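STU0660 (Streptococcus thermophilus, PDB 3ZTH) probably binds DNA as a large, tetrameric, magnesium-binding Csn2 protein taking part in CRISPR-mediated bacterial immunity. Local coordinates at residues M1-Q6 with L15-I20; S39-G44 with P60-E65. One frame throughout, in Å; residues are numbered along the deposited sequence.

Contact 1 (M1-Q6 with L15-I20)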
loop_
_atom_site.group_PDB
_atom_site.type_symbol
_atom_site.label_atom_id
_atom_site.label_comp_id
_atom_site.label_asym_id
_atom_site.label_seq_id
_atom_site.Cartn_x
_atom_site.Cartn_y
_atom_site.Cartn_z
HETATM N N MSE A 1 -37.049 -26.126 3.063
HETATM C CA MSE A 1 -37.258 -25.381 1.795
HETATM C C MSE A 1 -36.426 -25.968 0.665
HETATM O O MSE A 1 -35.907 -27.078 0.771
HETATM C CB MSE A 1 -36.888 -23.917 1.979
HETATM C CG MSE A 1 -35.415 -23.675 2.195
HETATM SE SE MSE A 1 -35.056 -21.784 2.285
HETATM C CE MSE A 1 -35.235 -21.355 0.402
ATOM N N LYS A 2 -36.303 -25.216 -0.419
ATOM C CA LYS A 2 -35.543 -25.680 -1.568
ATOM C C LYS A 2 -34.640 -24.613 -2.172
ATOM O O LYS A 2 -34.969 -23.428 -2.161
ATOM C CB LYS A 2 -36.490 -26.194 -2.654
ATOM C CG LYS A 2 -37.146 -27.518 -2.331
ATOM C CD LYS A 2 -38.108 -27.920 -3.436
ATOM C CE LYS A 2 -38.793 -29.239 -3.127
ATOM N NZ LYS A 2 -37.810 -30.348 -3.053
ATOM N N PHE A 3 -33.484 -25.052 -2.665
ATOM C CA PHE A 3 -32.542 -24.170 -3.330
ATOM C C PHE A 3 -32.473 -24.704 -4.753
ATOM O O PHE A 3 -32.285 -25.905 -4.962
ATOM C CB PHE A 3 -31.123 -24.253 -2.737
ATOM C CG PHE A 3 -30.948 -23.556 -1.406
ATOM C CD1 PHE A 3 -31.894 -22.658 -0.925
ATOM C CD2 PHE A 3 -29.808 -23.798 -0.638
ATOM C CE1 PHE A 3 -31.705 -22.011 0.302
ATOM C CE2 PHE A 3 -29.613 -23.159 0.583
ATOM C CZ PHE A 3 -30.564 -22.261 1.056
ATOM N N PHE A 4 -32.657 -23.830 -5.732
ATOM C CA PHE A 4 -32.538 -24.246 -7.119
ATOM C C PHE A 4 -31.300 -23.502 -7.600
ATOM O O PHE A 4 -31.362 -22.340 -7.991
ATOM C CB PHE A 4 -33.799 -23.875 -7.896
ATOM C CG PHE A 4 -34.936 -24.832 -7.671
ATOM C CD1 PHE A 4 -34.937 -26.084 -8.285
ATOM C CD2 PHE A 4 -35.979 -24.512 -6.802
ATOM C CE1 PHE A 4 -35.958 -27.003 -8.040
ATOM C CE2 PHE A 4 -37.005 -25.427 -6.550
ATOM C CZ PHE A 4 -36.995 -26.675 -7.168
ATOM N N VAL A 5 -30.165 -24.189 -7.519
ATOM C CA VAL A 5 -28.876 -23.611 -7.869
ATOM C C VAL A 5 -28.602 -23.563 -9.351
ATOM O O VAL A 5 -28.737 -24.563 -10.063
ATOM C CB VAL A 5 -27.725 -24.383 -7.180
ATOM C CG1 VAL A 5 -26.397 -23.669 -7.412
ATOM C CG2 VAL A 5 -28.016 -24.510 -5.693
ATOM N N GLN A 6 -28.186 -22.390 -9.807
ATOM C CA GLN A 6 -27.886 -22.189 -11.204
ATOM C C GLN A 6 -26.699 -23.013 -11.686
ATOM O O GLN A 6 -25.648 -23.077 -11.042
ATOM C CB GLN A 6 -27.620 -20.717 -11.465
ATOM C CG GLN A 6 -27.819 -20.333 -12.914
ATOM C CD GLN A 6 -27.827 -18.840 -13.102
ATOM O OE1 GLN A 6 -28.424 -18.103 -12.304
ATOM N NE2 GLN A 6 -27.171 -18.374 -14.164
ATOM N N LEU A 15 -32.080 -28.776 -4.518
ATOM C CA LEU A 15 -31.621 -29.158 -3.193
ATOM C C LEU A 15 -32.746 -28.989 -2.168
ATOM O O LEU A 15 -33.300 -27.899 -2.002
ATOM C CB LEU A 15 -30.443 -28.272 -2.799
ATOM C CG LEU A 15 -28.985 -28.741 -2.851
ATOM C CD1 LEU A 15 -28.749 -29.776 -3.930
ATOM C CD2 LEU A 15 -28.119 -27.504 -3.070
ATOM N N ASN A 16 -33.094 -30.064 -1.485
ATOM C CA ASN A 16 -34.129 -29.968 -0.478
ATOM C C ASN A 16 -33.375 -29.652 0.824
ATOM O O ASN A 16 -32.675 -30.500 1.370
ATOM C CB ASN A 16 -34.877 -31.293 -0.410
ATOM C CG ASN A 16 -36.264 -31.158 0.175
ATOM O OD1 ASN A 16 -36.897 -30.110 0.075
ATOM N ND2 ASN A 16 -36.756 -32.235 0.765
ATOM N N ILE A 17 -33.509 -28.413 1.291
ATOM C CA ILE A 17 -32.825 -27.922 2.493
ATOM C C ILE A 17 -33.616 -28.035 3.804
ATOM O O ILE A 17 -34.794 -27.680 3.868
ATOM C CB ILE A 17 -32.429 -26.431 2.319
ATOM C CG1 ILE A 17 -31.703 -26.221 0.984
ATOM C CG2 ILE A 17 -31.575 -25.980 3.492
ATOM C CD1 ILE A 17 -30.429 -27.028 0.818
ATOM N N GLY A 18 -32.944 -28.510 4.853
ATOM C CA GLY A 18 -33.574 -28.658 6.158
ATOM C C GLY A 18 -32.577 -28.354 7.267
ATOM O O GLY A 18 -31.394 -28.157 6.986
ATOM N N ALA A 19 -33.040 -28.307 8.517
ATOM C CA ALA A 19 -32.166 -28.017 9.648
ATOM C C ALA A 19 -30.811 -28.679 9.402
ATOM O O ALA A 19 -29.764 -28.023 9.429
ATOM C CB ALA A 19 -32.784 -28.539 10.927
ATOM N N ILE A 20 -30.836 -29.982 9.157
ATOM C CA ILE A 20 -29.616 -30.708 8.866
ATOM C C ILE A 20 -29.733 -31.309 7.470
ATOM O O ILE A 20 -30.459 -32.279 7.245
ATOM C CB ILE A 20 -29.342 -31.809 9.922
ATOM C CG1 ILE A 20 -29.058 -31.154 11.277
ATOM C CG2 ILE A 20 -28.126 -32.638 9.522
ATOM C CD1 ILE A 20 -28.688 -32.128 12.365
#
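Ile17 turns CG1 to the side of its backbone N, anti to the carbonyl carbon (chi1 -50°), and Phe3 swings its ring out in the same sense (chi1 -75°), so that the two side chains meet at about a right angle. Phe3 belongs to strand 2-5 and Ile17 follows directly on strand 13-16; the two strands form the amino-terminal antiparallel beta hairpin. Phe3 and Leu15 are a hydrogen-bonded pair: Phe3 N reaches Leu15 O at 2.9 Å, and Leu15 N returns an equally long bond to Phe3 O. The pairing continues past the strand end, where Ile17 N gives its hydrogen to Met1 O at 2.8 Å and Met1 N donates to Ile17 O. Between these rungs, Lys2 and Asn16 form a non-hydrogen-bonded pair with side chains on the face opposite Phe3 and Leu15. Lys2 runs extended until it bends at its last torsion, bringing NZ within 3.3 Å of Asn16 OD1; this bond is weak, and the stronger partner of the ammonium is the carboxylate of Glu14. The Asn16 amide is held from its other end, ND2 donating to Arg252 O. On the face of Phe3 and Leu15, Leu15 CD2 meets Val5 CG2 at 4.0 Å, and helix 28-43 lies against both residues through Thr34 and Ile37. Met1, a selenomethionine, runs beside Ile17 in the same direction, Met1 CG approaching Ile17 CB at 4.1 Å. The Phe3 ring receives a CH-pi contact over one face, with Ile17 CG1 3.6 Å from the ring centroid and displaced toward the CD2 side.

Contact 2 (S39-G44 with P60-E65)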
loop_
_atom_site.group_PDB
_atom_site.type_symbol
_atom_site.label_atom_id
_atom_site.label_comp_id
_atom_site.label_asym_id
_atom_site.label_seq_id
_atom_site.Cartn_x
_atom_site.Cartn_y
_atom_site.Cartn_z
ATOM N N SER A 39 -20.965 -21.302 -1.500
ATOM C CA SER A 39 -20.064 -20.469 -0.728
ATOM C C SER A 39 -19.879 -19.086 -1.345
ATOM O O SER A 39 -19.762 -18.097 -0.627
ATOM C CB SER A 39 -18.711 -21.168 -0.571
ATOM O OG SER A 39 -18.066 -21.303 -1.816
ATOM N N TRP A 40 -19.847 -19.012 -2.672
ATOM C CA TRP A 40 -19.674 -17.724 -3.335
ATOM C C TRP A 40 -20.921 -16.878 -3.165
ATOM O O TRP A 40 -20.845 -15.705 -2.820
ATOM C CB TRP A 40 -19.390 -17.926 -4.823
ATOM C CG TRP A 40 -17.938 -18.143 -5.142
ATOM C CD1 TRP A 40 -16.928 -18.419 -4.256
ATOM C CD2 TRP A 40 -17.331 -18.102 -6.442
ATOM N NE1 TRP A 40 -15.733 -18.551 -4.926
ATOM C CE2 TRP A 40 -15.949 -18.360 -6.267
ATOM C CE3 TRP A 40 -17.819 -17.870 -7.737
ATOM C CZ2 TRP A 40 -15.050 -18.392 -7.343
ATOM C CZ3 TRP A 40 -16.924 -17.901 -8.807
ATOM C CH2 TRP A 40 -15.554 -18.159 -8.599
ATOM N N TYR A 41 -22.070 -17.494 -3.406
ATOM C CA TYR A 41 -23.349 -16.821 -3.298
ATOM C C TYR A 41 -23.587 -16.255 -1.903
ATOM O O TYR A 41 -23.852 -15.061 -1.741
ATOM C CB TYR A 41 -24.468 -17.802 -3.627
ATOM C CG TYR A 41 -25.788 -17.154 -3.975
ATOM C CD1 TYR A 41 -25.965 -16.505 -5.201
ATOM C CD2 TYR A 41 -26.880 -17.236 -3.107
ATOM C CE1 TYR A 41 -27.189 -15.964 -5.560
ATOM C CE2 TYR A 41 -28.115 -16.699 -3.455
ATOM C CZ TYR A 41 -28.263 -16.067 -4.688
ATOM O OH TYR A 41 -29.491 -15.566 -5.066
ATOM N N PHE A 42 -23.503 -17.118 -0.897
ATOM C CA PHE A 42 -23.748 -16.702 0.478
ATOM C C PHE A 42 -22.520 -16.181 1.206
ATOM O O PHE A 42 -22.643 -15.574 2.265
ATOM C CB PHE A 42 -24.351 -17.863 1.276
ATOM C CG PHE A 42 -25.715 -18.289 0.795
ATOM C CD1 PHE A 42 -26.772 -17.381 0.758
ATOM C CD2 PHE A 42 -25.946 -19.600 0.385
ATOM C CE1 PHE A 42 -28.033 -17.771 0.322
ATOM C CE2 PHE A 42 -27.204 -20.000 -0.053
ATOM C CZ PHE A 42 -28.252 -19.082 -0.084
ATOM N N GLY A 43 -21.342 -16.408 0.632
ATOM C CA GLY A 43 -20.106 -15.970 1.256
ATOM C C GLY A 43 -19.659 -14.550 0.958
ATOM O O GLY A 43 -18.653 -14.100 1.507
ATOM N N GLY A 44 -20.377 -13.845 0.089
ATOM C CA GLY A 44 -20.003 -12.475 -0.214
ATOM C C GLY A 44 -18.950 -12.306 -1.295
ATOM O O GLY A 44 -18.257 -11.287 -1.361
ATOM N N PRO A 60 -24.611 -15.442 -11.014
ATOM C CA PRO A 60 -25.392 -16.662 -10.768
ATOM C C PRO A 60 -26.468 -16.473 -9.691
ATOM O O PRO A 60 -26.291 -15.710 -8.740
ATOM C CB PRO A 60 -24.323 -17.674 -10.361
ATOM C CG PRO A 60 -23.316 -16.815 -9.660
ATOM C CD PRO A 60 -23.212 -15.623 -10.586
ATOM N N THR A 61 -27.575 -17.189 -9.835
ATOM C CA THR A 61 -28.682 -17.068 -8.904
ATOM C C THR A 61 -29.116 -18.374 -8.239
ATOM O O THR A 61 -28.825 -19.465 -8.734
ATOM C CB THR A 61 -29.885 -16.435 -9.650
ATOM O OG1 THR A 61 -29.961 -15.044 -9.323
ATOM C CG2 THR A 61 -31.181 -17.123 -9.312
ATOM N N ILE A 62 -29.799 -18.249 -7.103
ATOM C CA ILE A 62 -30.333 -19.403 -6.373
ATOM C C ILE A 62 -31.805 -19.109 -6.084
ATOM O O ILE A 62 -32.125 -18.137 -5.392
ATOM C CB ILE A 62 -29.608 -19.638 -5.025
ATOM C CG1 ILE A 62 -28.133 -19.960 -5.269
ATOM C CG2 ILE A 62 -30.285 -20.768 -4.268
ATOM C CD1 ILE A 62 -27.398 -20.462 -4.037
ATOM N N LEU A 63 -32.698 -19.945 -6.612
ATOM C CA LEU A 63 -34.136 -19.746 -6.429
ATOM C C LEU A 63 -34.748 -20.673 -5.394
ATOM O O LEU A 63 -34.209 -21.746 -5.116
ATOM C CB LEU A 63 -34.866 -19.951 -7.759
ATOM C CG LEU A 63 -34.266 -19.209 -8.957
ATOM C CD1 LEU A 63 -35.015 -19.600 -10.225
ATOM C CD2 LEU A 63 -34.322 -17.701 -8.718
ATOM N N ASP A 64 -35.880 -20.260 -4.829
ATOM C CA ASP A 64 -36.581 -21.086 -3.849
ATOM C C ASP A 64 -37.694 -21.858 -4.560
ATOM O O ASP A 64 -37.771 -21.858 -5.784
ATOM C CB ASP A 64 -37.179 -20.225 -2.736
ATOM C CG ASP A 64 -38.123 -19.162 -3.269
ATOM O OD1 ASP A 64 -39.047 -19.512 -4.037
ATOM O OD2 ASP A 64 -37.943 -17.976 -2.914
ATOM N N GLU A 65 -38.551 -22.515 -3.785
ATOM C CA GLU A 65 -39.647 -23.303 -4.336
ATOM C C GLU A 65 -40.503 -22.484 -5.286
ATOM O O GLU A 65 -40.814 -22.923 -6.393
ATOM C CB GLU A 65 -40.538 -23.839 -3.216
ATOM C CG GLU A 65 -39.792 -24.462 -2.042
ATOM C CD GLU A 65 -39.391 -23.444 -0.969
ATOM O OE1 GLU A 65 -38.523 -22.581 -1.235
ATOM O OE2 GLU A 65 -39.955 -23.514 0.149
#
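Tyr41 and Thr61 mark the closest backbone approach, 7.7 Å between their CA atoms, as the last turn of helix 28-43 faces the segment leading into strand 62-63; at that spacing side chains must bridge the gap. Tyr41 does most of this. With CG anti to the backbone N (chi1 -162°), its ring extends from the helix over Ile62, while Ile62 runs the other way, the two sliding past each other. Ile62 CG1 lies almost above the ring centre, 3.6 Å from the centroid and 10° off the normal, a CH-pi contact over the face. Ile62 CD1 continues toward the root of the tyrosine and packs on Tyr41 CD2 at 3.4 Å, whereas Ile62 CB sits nearer Tyr41 CE2 and CZ.

This is helix-on-sheet packing: helix 28-43 covers one face of the small antiparallel sheet in which strand 62-63 is an outer member, and Ile62 also touches Phe3 of the central strand. At the ring edge, near its plane, Pro60 O approaches Tyr41 CE1 to 3.3 Å. The phenol oxygen accepts a weak hydrogen bond from Ile62 N, 3.4 Å long with an angle of 151° at the hydrogen, and is also hydrogen-bonded to Val70 O. Val70 O is the stronger partner of the hydroxyl, and Ile62 N adds only a weak hold on the far end of the ring.

Phe42 adds a smaller contact, its CE2 lying 4.0 Å from Ile62 CD1, so this methyl touches both aromatic side chains. The same phenylalanine packs edge-to-face with Tyr75. Trp40, one residue before Tyr41, meets the ring of Trp174 of a second subunit.

How the contacts relate
Contact 1 and contact 2 lie in series along the chain yet share one three-stranded antiparallel sheet, their centres about 11 Å apart. Strand 2-5 is its middle member, so segment 1-6 pairs with 15-20 on one edge and with 60-65 on the other. Across that second edge Phe4 N lies 2.7 Å from Leu63 O, a probable hydrogen bond, and the Gln6 side chain probably accepts another, OE1 to Thr61 N, at 2.8 Å. Helix 28-43 reaches both contacts, touching Leu15 and Val5 earlier along its length and Ile62 near its end. Both contacts lie away from the magnesium site of Gln26 and Asp240.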